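Triphenylmethane reductase (Citrobacter sp., PDB 2JL1) binds NADP(H) and reduces triphenylmethane dyes, probably by hydride transfer from the nicotinamide of the cofactor. Local coordinates at residues L15-L20 with S40-Q45; K92-A97 with T131-T136; L142-F147 with T275-T280. One frame throughout, in Å; residues are numbered along the deposited sequence.

Contact 1. Residues L15-L20 with S40-Q45; sequences LVIQHL and STLADQ
I17 on the helix L15-L20 and L42 on the helix S40-D44 mark the closest backbone approach, with I17 CA and L42 CA 8.6 Å apart, so the two segments meet through side chains alone. Two pairs bridge that distance, one apolar and one polar. The apolar pair is the buried one: I17 CG2 lies 3.7 Å from L42 CD2, and I17 CD1 is at the edge of contact with the same methyl. The CB of I17 points toward the other segment, and its CG2 stands anti to the backbone N, which carries that methyl out to L42. The two side chains cross at about a right angle, one methyl of L42 meeting the branch of the isoleucine.

Nearer the surface, Q18 and Q45 exchange amide hydrogen bonds. Q18 NE2 donates to Q45 OE1 at 2.9 Å, bent to 137° at the hydrogen but directed at a lone pair of the carbonyl. The return bond, from Q45 NE2 to Q18 OE1, is longer at 3.3 Å and straighter at 164°. The amide planes lie only 10° apart, as expected of a cyclic pair in which each group both gives and accepts. The ring is skewed, since the two donors Q18 NE2 and Q45 NE2 stand 3.2 Å apart without bonding. Q45 reaches across with its chain extended beyond CG, whereas Q18 is bent at chi2 to present its amide; the two hydrogen bonds should limit the rotation of both amides.

Both I17 and L42 also rest on A31 of strand 29-33, and I17 touches V5 of strand 3-5. Two helices packed through a few side chains over the first parallel strands, close to the cofactor-binding T9 and G10, are characteristic of the beta-alpha-beta nucleotide-binding half of a Rossmann fold.

Contact 2. Residues K92-A97 with T131-T136; sequences KAARDA and TNIPYT
The turn leading from helix 117-130 into strand 135-140, which neighbours strand 101-107 in the Rossmann-type sheet, packs here on the C-terminal part of helix 80-96. R95 CA and T131 CA come within 5.9 Å, the nearest backbone approach. The R95 and T131 side chains run alongside each other, pointing opposite ways: R95 CB lies 3.9 Å from T131 CG2, and R95 CG is 4.0 Å from T131 CB. I133 then sets its terminal CD1 against the helix backbone, 4.0 Å from R95 CA and equally near A94 O, with A94 CB a little farther off.

The turn is held by T131 OG1, which accepts from I133 N at 3.1 Å and 164°, an ST turn, and is also hydrogen-bonded to I128 O. With OG1 so engaged (chi1 70°), CG2 is left to face the arginine's aliphatic part. Beyond its bends at chi2 and chi3, the rest of R95 veers off from the turn, and its NE and NH2 grip D96 OD1 side-on, both at 2.8 Å and close to the guanidinium plane. K92 NZ binds D96 OD2 at 2.7 Å.

R95 NH1 also forms a salt bridge to D79 of the second subunit, whose T81 packs on R95 and T131. The chemistry is thus divided: methyl and methylene contacts join the segments, while the D96 pairing probably helps hold the guanidinium where NH1 meets D79 of the second subunit.

Contact 3. Residues L142-F147 with T275-T280; sequences LYTDFF and TPLKET. With NAP (NADP nicotinamide-adenine-dinucleotide phosphate), chain B.
T144 sets its methyl against two side chains of the helix that begins at L277: T144 CG2 is 3.8 Å from L277 CD1 and 4.1 Å from T280 CG2. It crosses both obliquely, and the closest contacts are methyl to methyl. In T144 and T280 alike CG2 stands anti to the backbone N, and both residues point CB toward the opposite segment, which brings the two methyls into contact. L277 leaves its backbone alongside the contact, and chi2 (61°) turns CD1 toward T144. The hydroxyl of T144 turns elsewhere, to the OG of S172 and to a glycerol probably carried over from crystallisation.

One residue earlier, Y143 serves the cofactor. Its ring lies under the carboxamide end of the nicotinamide, with NAP C7N 3.7 Å above the ring plane and over its centre, and Y143 CE2 approaches NAP C3N to 3.4 Å. Two hydrogen bonds fix this pose: Y143 N donates to NAP O7N (2.9 Å, 158°), and Y143 OH donates to NAP O5D, also at 2.9 Å. Backbone and hydroxyl thus hold the carboxamide and the ribose end of the linkage, which probably limits how the nicotinamide can turn.

Next in the chain, F146 CD2 lies over one face of the F147 ring, offset toward its rim, and the two rings pack against helix 242-256. The short, weakly bonded helix 144-147 follows strand 135-140 after a three-residue link, its T144 backbone bonded to V173 in the approach to helix 175-186, while L277 leans on I212 of helix 206-217; the contact therefore sits where the cofactor-binding sheet meets the C-terminal helices.

Overall arrangement
Contacts 1 and 2 pack beside the parallel sheet and contact 3 at its junction with the C-terminal helices; no segment is shared, though strand 135-140 leads from contact 2 toward helix 144-147 of contact 3. The centres of these two are about 33 Å apart, on opposite sides of the chain's centre. Contact 3 is buried and nearest that centre, relying on methyls beside the NADP site. Contact 2 is likewise buried and apolar where its segments meet, though farthest from the centre, and adds charges that reach the second subunit. Contact 1 is only partly buried and alone carries hydrogen bonds between its segments, a neutral amide pair beside an apolar one.

Contact 1. Residues L15-L20 with S40-Q45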
loop_
_atom_site.group_PDB
_atom_site.type_symbol
_atom_site.label_atom_id
_atom_site.label_comp_id
_atom_site.label_asym_id
_atom_site.label_seq_id
_atom_site.Cartn_x
_atom_site.Cartn_y
_atom_site.Cartn_z
ATOM N N LEU A 15 14.098 -20.031 11.925
ATOM C CA LEU A 15 15.520 -19.663 11.825
ATOM C C LEU A 15 15.836 -18.319 12.507
ATOM O O LEU A 15 16.919 -18.150 13.065
ATOM C CB LEU A 15 15.996 -19.665 10.367
ATOM C CG LEU A 15 16.145 -20.982 9.598
ATOM C CD1 LEU A 15 16.264 -20.706 8.072
ATOM C CD2 LEU A 15 17.341 -21.786 10.096
ATOM N N VAL A 16 14.905 -17.370 12.467
ATOM C CA VAL A 16 15.084 -16.081 13.154
ATOM C C VAL A 16 15.181 -16.336 14.668
ATOM O O VAL A 16 16.071 -15.818 15.333
ATOM C CB VAL A 16 13.943 -15.048 12.838
ATOM C CG1 VAL A 16 13.958 -13.876 13.838
ATOM C CG2 VAL A 16 14.104 -14.468 11.439
ATOM N N ILE A 17 14.264 -17.146 15.185
ATOM C CA ILE A 17 14.274 -17.525 16.596
ATOM C C ILE A 17 15.562 -18.254 16.986
ATOM O O ILE A 17 16.148 -17.960 18.034
ATOM C CB ILE A 17 12.981 -18.272 16.961
ATOM C CG1 ILE A 17 11.835 -17.248 16.934
ATOM C CG2 ILE A 17 13.107 -19.011 18.338
ATOM C CD1 ILE A 17 10.471 -17.793 17.135
ATOM N N GLN A 18 16.027 -19.168 16.131
ATOM C CA GLN A 18 17.281 -19.873 16.415
ATOM C C GLN A 18 18.486 -18.943 16.447
ATOM O O GLN A 18 19.368 -19.092 17.301
ATOM C CB GLN A 18 17.471 -21.068 15.472
ATOM C CG GLN A 18 16.470 -22.200 15.775
ATOM C CD GLN A 18 16.443 -22.616 17.266
ATOM O OE1 GLN A 18 17.486 -22.900 17.857
ATOM N NE2 GLN A 18 15.244 -22.658 17.866
ATOM N N HIS A 19 18.509 -17.953 15.546
ATOM C CA HIS A 19 19.526 -16.897 15.596
ATOM C C HIS A 19 19.376 -15.930 16.785
ATOM O O HIS A 19 20.381 -15.522 17.377
ATOM C CB HIS A 19 19.552 -16.122 14.274
ATOM C CG HIS A 19 20.132 -16.907 13.137
ATOM N ND1 HIS A 19 21.478 -17.195 13.042
ATOM C CD2 HIS A 19 19.548 -17.476 12.055
ATOM C CE1 HIS A 19 21.697 -17.909 11.951
ATOM N NE2 HIS A 19 20.543 -18.083 11.330
ATOM N N LEU A 20 18.138 -15.563 17.134
ATOM C CA LEU A 20 17.887 -14.721 18.316
ATOM C C LEU A 20 18.335 -15.408 19.605
ATOM O O LEU A 20 18.834 -14.750 20.527
ATOM C CB LEU A 20 16.403 -14.324 18.430
ATOM C CG LEU A 20 15.887 -13.269 17.437
ATOM C CD1 LEU A 20 14.373 -13.064 17.538
ATOM C CD2 LEU A 20 16.633 -11.966 17.653
ATOM N N SER A 40 5.268 -26.267 20.073
ATOM C CA SER A 40 5.793 -27.076 21.202
ATOM C C SER A 40 7.326 -27.081 21.277
ATOM O O SER A 40 7.901 -26.793 22.325
ATOM C CB SER A 40 5.291 -28.524 21.107
ATOM O OG SER A 40 3.873 -28.579 21.119
ATOM N N THR A 41 7.970 -27.416 20.158
ATOM C CA THR A 41 9.422 -27.348 20.024
ATOM C C THR A 41 10.000 -26.078 20.658
ATOM O O THR A 41 10.930 -26.154 21.469
ATOM C CB THR A 41 9.828 -27.429 18.543
ATOM O OG1 THR A 41 9.604 -28.769 18.071
ATOM C CG2 THR A 41 11.304 -27.040 18.338
ATOM N N LEU A 42 9.421 -24.926 20.298
ATOM C CA LEU A 42 9.870 -23.602 20.766
ATOM C C LEU A 42 9.735 -23.394 22.272
ATOM O O LEU A 42 10.644 -22.857 22.916
ATOM C CB LEU A 42 9.106 -22.493 20.032
ATOM C CG LEU A 42 9.347 -22.372 18.537
ATOM C CD1 LEU A 42 8.258 -21.526 17.864
ATOM C CD2 LEU A 42 10.731 -21.794 18.289
ATOM N N ALA A 43 8.601 -23.820 22.822
ATOM C CA ALA A 43 8.307 -23.645 24.245
ATOM C C ALA A 43 9.294 -24.405 25.128
ATOM O O ALA A 43 9.624 -23.960 26.233
ATOM C CB ALA A 43 6.881 -24.066 24.546
ATOM N N ASP A 44 9.771 -25.545 24.628
ATOM C CA ASP A 44 10.789 -26.344 25.315
ATOM C C ASP A 44 12.112 -25.587 25.449
ATOM O O ASP A 44 12.867 -25.806 26.401
ATOM C CB ASP A 44 11.002 -27.672 24.580
ATOM C CG ASP A 44 9.818 -28.621 24.727
ATOM O OD1 ASP A 44 9.213 -28.675 25.824
ATOM O OD2 ASP A 44 9.496 -29.327 23.750
ATOM N N GLN A 45 12.377 -24.686 24.502
ATOM C CA GLN A 45 13.593 -23.869 24.525
ATOM C C GLN A 45 13.473 -22.631 25.425
ATOM O O GLN A 45 14.435 -21.876 25.579
ATOM C CB GLN A 45 13.993 -23.473 23.104
ATOM C CG GLN A 45 14.428 -24.644 22.260
ATOM C CD GLN A 45 14.766 -24.239 20.853
ATOM O OE1 GLN A 45 13.885 -24.084 20.007
ATOM N NE2 GLN A 45 16.057 -24.072 20.585
#

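Contact 2. Residues K92-A97 with T131-T136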
loop_
_atom_site.group_PDB
_atom_site.type_symbol
_atom_site.label_atom_id
_atom_site.label_comp_id
_atom_site.label_asym_id
_atom_site.label_seq_id
_atom_site.Cartn_x
_atom_site.Cartn_y
_atom_site.Cartn_z
ATOM N N LYS A 92 -2.551 -2.712 11.974
ATOM C CA LYS A 92 -3.468 -2.001 12.894
ATOM C C LYS A 92 -3.347 -2.538 14.314
ATOM O O LYS A 92 -3.324 -1.761 15.268
ATOM C CB LYS A 92 -4.923 -2.078 12.454
ATOM C CG LYS A 92 -5.809 -1.063 13.195
ATOM C CD LYS A 92 -7.255 -1.292 12.928
ATOM C CE LYS A 92 -8.100 -0.303 13.729
ATOM N NZ LYS A 92 -8.229 -0.803 15.118
ATOM N N ALA A 93 -3.273 -3.864 14.448
ATOM C CA ALA A 93 -3.069 -4.506 15.758
ATOM C C ALA A 93 -1.771 -4.025 16.421
ATOM O O ALA A 93 -1.762 -3.654 17.615
ATOM C CB ALA A 93 -3.089 -6.010 15.632
ATOM N N ALA A 94 -0.699 -3.972 15.637
ATOM C CA ALA A 94 0.585 -3.453 16.105
ATOM C C ALA A 94 0.463 -1.997 16.564
ATOM O O ALA A 94 0.934 -1.644 17.650
ATOM C CB ALA A 94 1.670 -3.620 15.012
ATOM N N ARG A 95 -0.178 -1.153 15.751
ATOM C CA ARG A 95 -0.399 0.241 16.133
ATOM C C ARG A 95 -1.179 0.295 17.473
ATOM O O ARG A 95 -0.737 0.963 18.425
ATOM C CB ARG A 95 -1.146 1.001 15.029
ATOM C CG ARG A 95 -1.193 2.542 15.171
ATOM C CD ARG A 95 -2.206 3.018 16.235
ATOM N NE ARG A 95 -3.550 2.491 16.014
ATOM C CZ ARG A 95 -4.465 3.069 15.252
ATOM N NH1 ARG A 95 -4.200 4.218 14.630
ATOM N NH2 ARG A 95 -5.651 2.502 15.114
ATOM N N ASP A 96 -2.313 -0.404 17.530
ATOM C CA ASP A 96 -3.205 -0.387 18.716
ATOM C C ASP A 96 -2.520 -0.900 19.973
ATOM O O ASP A 96 -2.818 -0.441 21.064
ATOM C CB ASP A 96 -4.463 -1.230 18.480
ATOM C CG ASP A 96 -5.375 -0.655 17.400
ATOM O OD1 ASP A 96 -5.187 0.520 17.020
ATOM O OD2 ASP A 96 -6.281 -1.393 16.936
ATOM N N ALA A 97 -1.619 -1.869 19.818
ATOM C CA ALA A 97 -0.875 -2.420 20.951
ATOM C C ALA A 97 0.292 -1.530 21.416
ATOM O O ALA A 97 0.928 -1.829 22.417
ATOM C CB ALA A 97 -0.376 -3.816 20.617
ATOM N N THR A 131 1.445 4.252 10.604
ATOM C CA THR A 131 1.422 4.087 12.046
ATOM C C THR A 131 2.369 5.023 12.794
ATOM O O THR A 131 2.228 5.182 14.002
ATOM C CB THR A 131 1.774 2.675 12.471
ATOM O OG1 THR A 131 3.165 2.450 12.212
ATOM C CG2 THR A 131 0.916 1.648 11.744
ATOM N N ASN A 132 3.366 5.579 12.112
ATOM C CA ASN A 132 4.414 6.353 12.804
ATOM C C ASN A 132 5.300 5.522 13.754
ATOM O O ASN A 132 6.095 6.088 14.513
ATOM C CB ASN A 132 3.797 7.543 13.565
ATOM C CG ASN A 132 3.081 8.516 12.638
ATOM O OD1 ASN A 132 3.547 8.778 11.523
ATOM N ND2 ASN A 132 1.935 9.048 13.086
ATOM N N ILE A 133 5.158 4.193 13.737
ATOM C CA ILE A 133 6.095 3.337 14.470
ATOM C C ILE A 133 7.427 3.300 13.710
ATOM O O ILE A 133 7.442 3.075 12.492
ATOM C CB ILE A 133 5.565 1.883 14.668
ATOM C CG1 ILE A 133 4.178 1.855 15.327
ATOM C CG2 ILE A 133 6.559 1.040 15.485
ATOM C CD1 ILE A 133 3.525 0.411 15.337
ATOM N N PRO A 134 8.555 3.530 14.421
ATOM C CA PRO A 134 9.894 3.345 13.840
ATOM C C PRO A 134 9.981 1.983 13.166
ATOM O O PRO A 134 9.687 0.973 13.812
ATOM C CB PRO A 134 10.807 3.357 15.071
ATOM C CG PRO A 134 10.062 4.175 16.087
ATOM C CD PRO A 134 8.611 3.962 15.833
ATOM N N TYR A 135 10.373 1.957 11.891
ATOM C CA TYR A 135 10.301 0.727 11.071
ATOM C C TYR A 135 11.674 0.321 10.568
ATOM O O TYR A 135 12.608 1.134 10.512
ATOM C CB TYR A 135 9.365 0.911 9.851
ATOM C CG TYR A 135 9.897 1.943 8.866
ATOM C CD1 TYR A 135 10.817 1.583 7.868
ATOM C CD2 TYR A 135 9.522 3.288 8.968
ATOM C CE1 TYR A 135 11.328 2.531 6.980
ATOM C CE2 TYR A 135 10.025 4.247 8.083
ATOM C CZ TYR A 135 10.931 3.866 7.110
ATOM O OH TYR A 135 11.439 4.807 6.259
ATOM N N THR A 136 11.792 -0.948 10.198
ATOM C CA THR A 136 12.893 -1.418 9.376
ATOM C C THR A 136 12.286 -2.313 8.308
ATOM O O THR A 136 11.642 -3.305 8.624
ATOM C CB THR A 136 13.932 -2.253 10.143
ATOM O OG1 THR A 136 14.419 -1.521 11.288
ATOM C CG2 THR A 136 15.123 -2.562 9.212
#

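Contact 3. Residues L142-F147 with T275-T280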
loop_
_atom_site.group_PDB
_atom_site.type_symbol
_atom_site.label_atom_id
_atom_site.label_comp_id
_atom_site.label_asym_id
_atom_site.label_seq_id
_atom_site.Cartn_x
_atom_site.Cartn_y
_atom_site.Cartn_z
ATOM N N LEU A 142 14.517 -13.307 -3.281
ATOM C CA LEU A 142 14.075 -14.685 -3.414
ATOM C C LEU A 142 15.017 -15.613 -2.635
ATOM O O LEU A 142 16.211 -15.334 -2.542
ATOM C CB LEU A 142 14.053 -15.086 -4.883
ATOM C CG LEU A 142 13.157 -14.253 -5.810
ATOM C CD1 LEU A 142 13.414 -14.708 -7.272
ATOM C CD2 LEU A 142 11.662 -14.437 -5.409
ATOM N N TYR A 143 14.472 -16.695 -2.067
ATOM C CA TYR A 143 15.269 -17.684 -1.337
ATOM C C TYR A 143 16.073 -18.579 -2.268
ATOM O O TYR A 143 15.517 -19.181 -3.164
ATOM C CB TYR A 143 14.383 -18.579 -0.457
ATOM C CG TYR A 143 13.515 -17.859 0.555
ATOM C CD1 TYR A 143 13.974 -16.724 1.207
ATOM C CD2 TYR A 143 12.251 -18.352 0.893
ATOM C CE1 TYR A 143 13.170 -16.044 2.163
ATOM C CE2 TYR A 143 11.443 -17.698 1.839
ATOM C CZ TYR A 143 11.923 -16.554 2.474
ATOM O OH TYR A 143 11.165 -15.915 3.410
ATOM N N THR A 144 17.385 -18.666 -2.036
ATOM C CA THR A 144 18.224 -19.640 -2.750
ATOM C C THR A 144 17.652 -21.052 -2.553
ATOM O O THR A 144 17.705 -21.876 -3.466
ATOM C CB THR A 144 19.650 -19.577 -2.226
ATOM O OG1 THR A 144 20.132 -18.247 -2.394
ATOM C CG2 THR A 144 20.585 -20.560 -2.958
ATOM N N ASP A 145 17.065 -21.292 -1.369
ATOM C CA ASP A 145 16.490 -22.609 -0.987
ATOM C C ASP A 145 15.366 -23.037 -1.910
ATOM O O ASP A 145 15.096 -24.219 -2.017
ATOM C CB ASP A 145 15.926 -22.604 0.461
ATOM C CG ASP A 145 16.773 -21.807 1.438
ATOM O OD1 ASP A 145 17.015 -20.609 1.208
ATOM O OD2 ASP A 145 17.167 -22.369 2.491
ATOM N N PHE A 146 14.719 -22.077 -2.580
ATOM C CA PHE A 146 13.651 -22.380 -3.533
ATOM C C PHE A 146 14.236 -23.170 -4.697
ATOM O O PHE A 146 13.618 -24.113 -5.169
ATOM C CB PHE A 146 12.944 -21.106 -4.033
ATOM C CG PHE A 146 11.785 -21.376 -4.960
ATOM C CD1 PHE A 146 10.576 -21.871 -4.455
ATOM C CD2 PHE A 146 11.904 -21.159 -6.331
ATOM C CE1 PHE A 146 9.503 -22.135 -5.301
ATOM C CE2 PHE A 146 10.837 -21.438 -7.194
ATOM C CZ PHE A 146 9.630 -21.920 -6.665
ATOM N N PHE A 147 15.461 -22.820 -5.097
ATOM C CA PHE A 147 16.127 -23.401 -6.264
ATOM C C PHE A 147 17.141 -24.519 -5.901
ATOM O O PHE A 147 17.420 -25.422 -6.692
ATOM C CB PHE A 147 16.859 -22.284 -7.021
ATOM C CG PHE A 147 16.002 -21.075 -7.301
ATOM C CD1 PHE A 147 15.020 -21.122 -8.278
ATOM C CD2 PHE A 147 16.159 -19.905 -6.562
ATOM C CE1 PHE A 147 14.218 -19.994 -8.554
ATOM C CE2 PHE A 147 15.362 -18.779 -6.823
ATOM C CZ PHE A 147 14.385 -18.833 -7.799
ATOM N N THR A 275 27.328 -16.854 2.132
ATOM C CA THR A 275 27.590 -18.267 1.898
ATOM C C THR A 275 27.680 -18.500 0.403
ATOM O O THR A 275 26.744 -18.183 -0.320
ATOM C CB THR A 275 26.449 -19.100 2.478
ATOM O OG1 THR A 275 26.330 -18.782 3.871
ATOM C CG2 THR A 275 26.701 -20.597 2.305
ATOM N N PRO A 276 28.808 -19.057 -0.061
ATOM C CA PRO A 276 28.987 -19.386 -1.469
ATOM C C PRO A 276 27.901 -20.355 -1.934
ATOM O O PRO A 276 27.523 -21.267 -1.192
ATOM C CB PRO A 276 30.344 -20.090 -1.481
ATOM C CG PRO A 276 31.053 -19.571 -0.292
ATOM C CD PRO A 276 29.992 -19.434 0.738
ATOM N N LEU A 277 27.434 -20.184 -3.160
ATOM C CA LEU A 277 26.415 -21.076 -3.738
ATOM C C LEU A 277 26.827 -22.548 -3.641
ATOM O O LEU A 277 26.004 -23.416 -3.336
ATOM C CB LEU A 277 26.142 -20.689 -5.194
ATOM C CG LEU A 277 24.991 -21.376 -5.936
ATOM C CD1 LEU A 277 23.611 -21.100 -5.254
ATOM C CD2 LEU A 277 25.014 -20.839 -7.358
ATOM N N LYS A 278 28.109 -22.821 -3.884
ATOM C CA LYS A 278 28.616 -24.205 -3.843
ATOM C C LYS A 278 28.411 -24.859 -2.473
ATOM O O LYS A 278 28.072 -26.044 -2.404
ATOM C CB LYS A 278 30.095 -24.289 -4.261
ATOM C CG LYS A 278 30.523 -25.732 -4.542
ATOM C CD LYS A 278 32.012 -25.901 -4.822
ATOM C CE LYS A 278 32.432 -25.186 -6.087
ATOM N NZ LYS A 278 31.729 -25.699 -7.311
ATOM N N GLU A 279 28.626 -24.101 -1.397
ATOM C CA GLU A 279 28.376 -24.581 -0.021
ATOM C C GLU A 279 26.903 -24.909 0.211
ATOM O O GLU A 279 26.567 -25.887 0.878
ATOM C CB GLU A 279 28.889 -23.570 1.021
ATOM C CG GLU A 279 28.597 -23.911 2.501
ATOM C CD GLU A 279 29.251 -25.212 3.032
ATOM O OE1 GLU A 279 30.030 -25.898 2.308
ATOM O OE2 GLU A 279 28.987 -25.541 4.221
ATOM N N THR A 280 26.018 -24.094 -0.363
ATOM C CA THR A 280 24.582 -24.353 -0.260
ATOM C C THR A 280 24.215 -25.605 -1.050
ATOM O O THR A 280 23.402 -26.406 -0.595
ATOM C CB THR A 280 23.748 -23.095 -0.686
ATOM O OG1 THR A 280 24.144 -21.979 0.133
ATOM C CG2 THR A 280 22.261 -23.336 -0.498
HETATM P PA NAP B . 6.577 -20.663 5.457
HETATM O O1A NAP B . 5.618 -21.167 4.435
HETATM O O2A NAP B . 7.496 -21.679 6.012
HETATM O O5B NAP B . 5.819 -19.931 6.653
HETATM C C5B NAP B . 4.678 -19.116 6.490
HETATM C C4B NAP B . 4.229 -18.807 7.911
HETATM O O4B NAP B . 3.067 -17.989 7.908
HETATM C C3B NAP B . 3.881 -20.119 8.614
HETATM O O3B NAP B . 4.463 -20.136 9.891
HETATM C C2B NAP B . 2.385 -20.069 8.754
HETATM O O2B NAP B . 1.981 -20.627 9.964
HETATM C C1B NAP B . 2.139 -18.575 8.800
HETATM N N9A NAP B . 0.729 -18.297 8.493
HETATM C C8A NAP B . -0.003 -18.715 7.416
HETATM N N7A NAP B . -1.258 -18.228 7.554
HETATM C C5A NAP B . -1.331 -17.532 8.713
HETATM C C6A NAP B . -2.369 -16.842 9.340
HETATM N N6A NAP B . -3.582 -16.785 8.798
HETATM N N1A NAP B . -2.124 -16.214 10.539
HETATM C C2A NAP B . -0.875 -16.277 11.119
HETATM N N3A NAP B . 0.149 -16.952 10.496
HETATM C C4A NAP B . -0.085 -17.574 9.312
HETATM O O3 NAP B . 7.422 -19.465 4.755
HETATM P PN NAP B . 8.981 -19.078 4.868
HETATM O O1N NAP B . 9.309 -19.044 6.303
HETATM O O2N NAP B . 9.763 -19.949 3.948
HETATM O O5D NAP B . 8.976 -17.522 4.339
HETATM C C5D NAP B . 8.343 -16.512 5.111
HETATM C C4D NAP B . 7.487 -15.538 4.293
HETATM O O4D NAP B . 8.264 -15.008 3.233
HETATM C C3D NAP B . 6.282 -16.213 3.633
HETATM O O3D NAP B . 5.100 -16.175 4.392
HETATM C C2D NAP B . 6.114 -15.480 2.315
HETATM O O2D NAP B . 5.264 -14.354 2.382
HETATM C C1D NAP B . 7.510 -14.969 2.032
HETATM N N1N NAP B . 8.089 -15.790 0.955
HETATM C C2N NAP B . 9.231 -15.331 0.380
HETATM C C3N NAP B . 9.798 -16.016 -0.656
HETATM C C7N NAP B . 11.021 -15.518 -1.297
HETATM O O7N NAP B . 11.611 -16.367 -2.278
HETATM N N7N NAP B . 11.454 -14.302 -0.943
HETATM C C4N NAP B . 9.257 -17.254 -1.063
HETATM C C5N NAP B . 8.157 -17.754 -0.409
HETATM C C6N NAP B . 7.537 -16.978 0.577
HETATM P P2B NAP B . 1.506 -22.166 10.078
HETATM O O1X NAP B . 2.699 -22.968 10.561
HETATM O O2X NAP B . 1.032 -22.725 8.746
HETATM O O3X NAP B . 0.379 -22.160 11.090
#